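Local coordinates for SusD-like protein BACOVA_02651 (Bacteroides ovatus, PDB 5E75) that binds polysaccharide at the cell surface, probably capturing xyloglucan before its transport into the periplasm for degradation, at residues 181-195 and 207-221. Sequence-based numbering, arbitrary orientation.
Sequences WAAKGILAKVYLARS and DLELARQYASDVCEN. With EDO (1,2-ethanediol), chain C.
Arg194 turns CG away from its backbone N (chi1 -167°) and bends at chi3, which sets its guanidinium edge-on to the carboxylate of Asp207. The grip is side-on and bidentate: Arg194 NE donates to Asp207 OD2 at 3.0 Å, while Arg194 NH2 meets Asp207 OD1 at 2.8 Å on a straight line within the guanidinium plane. Both oxygens are taken on their syn sides, the donors standing somewhat out of the carboxylate plane, NE more than NH2. Replacing Arg194 by a leucine would probably leave the buried Asp207 carboxylate without its cationic mate and freer to turn. Toward the other end of the helix pair a second salt bridge forms, where Lys184, extended beyond CG, brings NZ to 2.7 Å from Asp217 OD2. The other oxygen of Asp217, OD1, accepts from Asn221 ND2 at 2.9 Å, so the carboxylate is held at both atoms.

Between these bridges two tyrosines interlock as knobs into holes. Tyr191 sits among Asp207, Leu210, Ala211 and Tyr214, with Leu210 CB over the centre of its ring; Tyr214 fills the hole of Lys184, Leu187, Ala188 and Tyr191, and Leu187 CD2 lies on its face, 3.7 Å from the ring centroid. One water joins the two phenol oxygens. Small residues let the backbones close in, Ala188 CA and Ala211 CA being 4.2 Å apart.

Segments 181-195 and 207-221 form an antiparallel helical hairpin (161°, axes approaching to 7.9 Å), in a family of the TPR clan. Helix 151-168 packs against Leu187, Tyr191 and Arg194, whereas helix 360-372 touches Lys189, Leu192, Ser216 and Cys219, and helix 382-393 meets Cys219 and Glu220.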
# COMPACT_ATOMS: atom_id res chain seq x y z
N TRP A 181 13.72 12.31 4.06
CA TRP A 181 12.82 11.77 5.09
C TRP A 181 12.05 10.57 4.56
O TRP A 181 11.83 9.60 5.31
CB TRP A 181 11.84 12.83 5.59
CG TRP A 181 12.51 14.06 6.12
CD1 TRP A 181 12.40 15.32 5.60
CD2 TRP A 181 13.38 14.15 7.25
NE1 TRP A 181 13.16 16.19 6.34
CE2 TRP A 181 13.77 15.51 7.36
CE3 TRP A 181 13.87 13.24 8.19
CZ2 TRP A 181 14.62 15.96 8.35
CZ3 TRP A 181 14.71 13.70 9.19
CH2 TRP A 181 15.09 15.05 9.25
N ALA A 182 11.62 10.62 3.30
CA ALA A 182 10.95 9.49 2.70
C ALA A 182 11.88 8.28 2.63
O ALA A 182 11.49 7.16 2.97
CB ALA A 182 10.46 9.84 1.30
N ALA A 183 13.12 8.49 2.20
CA ALA A 183 14.09 7.40 2.12
C ALA A 183 14.36 6.80 3.51
O ALA A 183 14.43 5.59 3.65
CB ALA A 183 15.39 7.87 1.47
N LYS A 184 14.52 7.65 4.52
CA LYS A 184 14.75 7.16 5.87
C LYS A 184 13.54 6.36 6.38
O LYS A 184 13.70 5.34 7.06
CB LYS A 184 15.04 8.31 6.82
CG LYS A 184 16.36 9.01 6.59
CD LYS A 184 16.56 10.20 7.53
CE LYS A 184 17.95 10.81 7.32
NZ LYS A 184 18.14 12.07 8.12
N GLY A 185 12.33 6.82 6.07
CA GLY A 185 11.12 6.13 6.49
C GLY A 185 10.99 4.75 5.87
O GLY A 185 10.65 3.77 6.56
N ILE A 186 11.24 4.65 4.57
CA ILE A 186 11.22 3.34 3.91
C ILE A 186 12.31 2.44 4.49
O ILE A 186 12.09 1.26 4.76
CB ILE A 186 11.37 3.44 2.37
CG1 ILE A 186 10.25 4.31 1.77
CG2 ILE A 186 11.40 2.06 1.72
CD1 ILE A 186 8.93 3.67 1.66
N LEU A 187 13.50 2.99 4.70
CA LEU A 187 14.60 2.21 5.24
C LEU A 187 14.29 1.65 6.64
O LEU A 187 14.61 0.50 6.94
CB LEU A 187 15.89 3.03 5.21
CG LEU A 187 17.18 2.33 5.62
CD1 LEU A 187 17.41 1.06 4.80
CD2 LEU A 187 18.33 3.30 5.41
N ALA A 188 13.61 2.45 7.46
CA ALA A 188 13.17 1.97 8.76
C ALA A 188 12.25 0.76 8.60
O ALA A 188 12.37 -0.24 9.34
CB ALA A 188 12.49 3.07 9.53
N LYS A 189 11.31 0.85 7.65
CA LYS A 189 10.38 -0.25 7.39
C LYS A 189 11.11 -1.50 6.91
O LYS A 189 10.76 -2.61 7.28
CB LYS A 189 9.31 0.16 6.36
CG LYS A 189 8.35 1.22 6.84
CD LYS A 189 7.29 1.51 5.80
CE LYS A 189 6.44 0.30 5.49
NZ LYS A 189 5.26 0.71 4.65
N VAL A 190 12.13 -1.31 6.08
CA VAL A 190 12.91 -2.42 5.55
C VAL A 190 13.70 -3.13 6.67
O VAL A 190 13.68 -4.35 6.76
CB VAL A 190 13.83 -1.94 4.39
CG1 VAL A 190 14.77 -3.05 3.96
CG2 VAL A 190 12.99 -1.49 3.22
N TYR A 191 14.39 -2.36 7.51
CA TYR A 191 15.11 -2.97 8.63
C TYR A 191 14.16 -3.69 9.58
O TYR A 191 14.46 -4.80 10.04
CB TYR A 191 15.93 -1.92 9.38
CG TYR A 191 17.28 -1.63 8.76
CD1 TYR A 191 18.23 -2.63 8.57
CD2 TYR A 191 17.60 -0.35 8.35
CE1 TYR A 191 19.46 -2.37 8.02
CE2 TYR A 191 18.85 -0.08 7.80
CZ TYR A 191 19.75 -1.10 7.62
OH TYR A 191 21.01 -0.85 7.07
N LEU A 192 13.01 -3.09 9.87
CA LEU A 192 12.04 -3.78 10.72
C LEU A 192 11.57 -5.08 10.07
O LEU A 192 11.48 -6.13 10.75
CB LEU A 192 10.84 -2.88 11.06
CG LEU A 192 9.75 -3.51 11.94
CD1 LEU A 192 10.30 -3.94 13.31
CD2 LEU A 192 8.59 -2.56 12.07
N ALA A 193 11.30 -5.04 8.76
CA ALA A 193 10.87 -6.24 8.06
C ALA A 193 11.95 -7.31 8.05
O ALA A 193 11.65 -8.49 8.18
CB ALA A 193 10.46 -5.89 6.61
N ARG A 194 13.21 -6.91 7.89
CA ARG A 194 14.29 -7.88 7.87
C ARG A 194 14.55 -8.50 9.25
O ARG A 194 14.96 -9.67 9.35
CB ARG A 194 15.59 -7.27 7.32
CG ARG A 194 16.62 -8.35 6.99
CD ARG A 194 17.89 -7.82 6.35
NE ARG A 194 18.71 -7.08 7.29
CZ ARG A 194 19.92 -6.62 7.02
NH1 ARG A 194 20.46 -6.85 5.83
NH2 ARG A 194 20.59 -5.96 7.95
N SER A 195 14.29 -7.73 10.31
CA SER A 195 14.73 -8.12 11.65
C SER A 195 14.26 -9.52 12.02
O SER A 195 15.04 -10.30 12.57
CB SER A 195 14.28 -7.10 12.70
OG SER A 195 12.87 -7.10 12.88
N ASP A 207 19.06 -4.95 13.63
CA ASP A 207 18.09 -4.40 12.71
C ASP A 207 17.03 -3.58 13.44
O ASP A 207 16.60 -2.55 12.92
CB ASP A 207 17.43 -5.50 11.87
CG ASP A 207 18.32 -6.06 10.76
OD1 ASP A 207 19.43 -5.52 10.48
OD2 ASP A 207 17.89 -7.04 10.13
N LEU A 208 16.60 -4.02 14.63
CA LEU A 208 15.66 -3.24 15.43
C LEU A 208 16.24 -1.87 15.77
O LEU A 208 15.56 -0.85 15.70
CB LEU A 208 15.26 -3.98 16.70
CG LEU A 208 14.32 -5.17 16.53
CD1 LEU A 208 14.18 -5.91 17.86
CD2 LEU A 208 12.96 -4.71 16.02
N GLU A 209 17.51 -1.86 16.16
CA GLU A 209 18.16 -0.61 16.51
C GLU A 209 18.21 0.32 15.31
O GLU A 209 17.92 1.50 15.42
CB GLU A 209 19.57 -0.89 17.06
CG GLU A 209 20.37 0.35 17.38
CD GLU A 209 19.72 1.24 18.41
OE1 GLU A 209 18.92 0.73 19.23
OE2 GLU A 209 19.99 2.46 18.41
N LEU A 210 18.60 -0.20 14.15
CA LEU A 210 18.62 0.61 12.94
C LEU A 210 17.23 1.14 12.55
O LEU A 210 17.08 2.30 12.19
CB LEU A 210 19.26 -0.17 11.79
CG LEU A 210 20.77 -0.36 11.93
CD1 LEU A 210 21.27 -1.48 11.02
CD2 LEU A 210 21.48 0.92 11.63
N ALA A 211 16.20 0.29 12.63
CA ALA A 211 14.83 0.73 12.37
C ALA A 211 14.45 1.88 13.30
O ALA A 211 13.85 2.87 12.89
CB ALA A 211 13.88 -0.43 12.53
N ARG A 212 14.80 1.74 14.58
CA ARG A 212 14.51 2.82 15.54
C ARG A 212 15.26 4.09 15.21
O ARG A 212 14.72 5.19 15.31
CB ARG A 212 14.86 2.39 16.97
CG ARG A 212 13.90 1.39 17.57
CD ARG A 212 14.14 1.24 19.06
NE ARG A 212 15.45 0.68 19.38
CZ ARG A 212 15.71 -0.61 19.58
NH1 ARG A 212 14.75 -1.52 19.48
NH2 ARG A 212 16.93 -1.00 19.90
N GLN A 213 16.53 3.96 14.84
CA GLN A 213 17.31 5.15 14.52
C GLN A 213 16.74 5.91 13.33
O GLN A 213 16.58 7.12 13.39
CB GLN A 213 18.76 4.76 14.26
CG GLN A 213 19.52 4.37 15.52
CD GLN A 213 20.96 4.01 15.21
OE1 GLN A 213 21.32 2.84 15.12
NE2 GLN A 213 21.79 5.03 15.03
N TYR A 214 16.42 5.20 12.24
CA TYR A 214 15.87 5.88 11.07
C TYR A 214 14.45 6.41 11.33
O TYR A 214 14.14 7.53 10.94
CB TYR A 214 15.91 4.95 9.84
CG TYR A 214 17.30 4.84 9.28
CD1 TYR A 214 17.85 5.87 8.55
CD2 TYR A 214 18.08 3.71 9.51
CE1 TYR A 214 19.14 5.79 8.06
CE2 TYR A 214 19.37 3.62 9.03
CZ TYR A 214 19.89 4.66 8.29
OH TYR A 214 21.18 4.55 7.80
N ALA A 215 13.60 5.61 11.97
CA ALA A 215 12.24 6.06 12.20
C ALA A 215 12.20 7.22 13.19
O ALA A 215 11.47 8.18 12.99
CB ALA A 215 11.36 4.90 12.68
N SER A 216 13.00 7.15 14.25
CA SER A 216 13.00 8.21 15.26
C SER A 216 13.47 9.53 14.65
O SER A 216 12.94 10.59 14.96
CB SER A 216 13.84 7.86 16.48
OG SER A 216 15.19 7.73 16.16
N ASP A 217 14.46 9.45 13.76
CA ASP A 217 14.96 10.66 13.09
C ASP A 217 13.80 11.34 12.33
O ASP A 217 13.55 12.54 12.48
CB ASP A 217 16.12 10.27 12.17
CG ASP A 217 16.85 11.46 11.58
OD1 ASP A 217 16.76 12.58 12.12
OD2 ASP A 217 17.55 11.24 10.57
N VAL A 218 13.04 10.57 11.55
CA VAL A 218 11.90 11.13 10.84
C VAL A 218 10.85 11.69 11.80
O VAL A 218 10.38 12.82 11.64
CB VAL A 218 11.26 10.08 9.91
CG1 VAL A 218 10.04 10.65 9.20
CG2 VAL A 218 12.27 9.57 8.88
N CYS A 219 10.47 10.90 12.78
CA CYS A 219 9.42 11.31 13.70
C CYS A 219 9.78 12.56 14.49
O CYS A 219 8.97 13.48 14.64
CB CYS A 219 9.09 10.16 14.66
SG CYS A 219 8.36 8.71 13.88
N GLU A 220 10.99 12.57 15.03
CA GLU A 220 11.42 13.66 15.92
C GLU A 220 11.95 14.89 15.21
O GLU A 220 11.76 16.00 15.72
CB GLU A 220 12.50 13.18 16.88
CG GLU A 220 12.13 11.98 17.75
CD GLU A 220 11.20 12.28 18.93
OE1 GLU A 220 10.61 13.38 19.00
OE2 GLU A 220 11.08 11.37 19.77
N ASN A 221 12.59 14.74 14.04
CA ASN A 221 13.41 15.81 13.47
C ASN A 221 12.94 16.36 12.13
O ASN A 221 13.45 17.38 11.67
CB ASN A 221 14.87 15.33 13.31
CG ASN A 221 15.50 14.95 14.63
OD1 ASN A 221 15.27 15.59 15.66
ND2 ASN A 221 16.28 13.88 14.62
C1 EDO C . 7.41 0.48 0.99
O1 EDO C . 6.36 -0.21 1.67
C2 EDO C . 7.22 0.37 -0.52
O2 EDO C . 7.80 -0.83 -1.03
O HOH W 1 21.68 1.78 6.54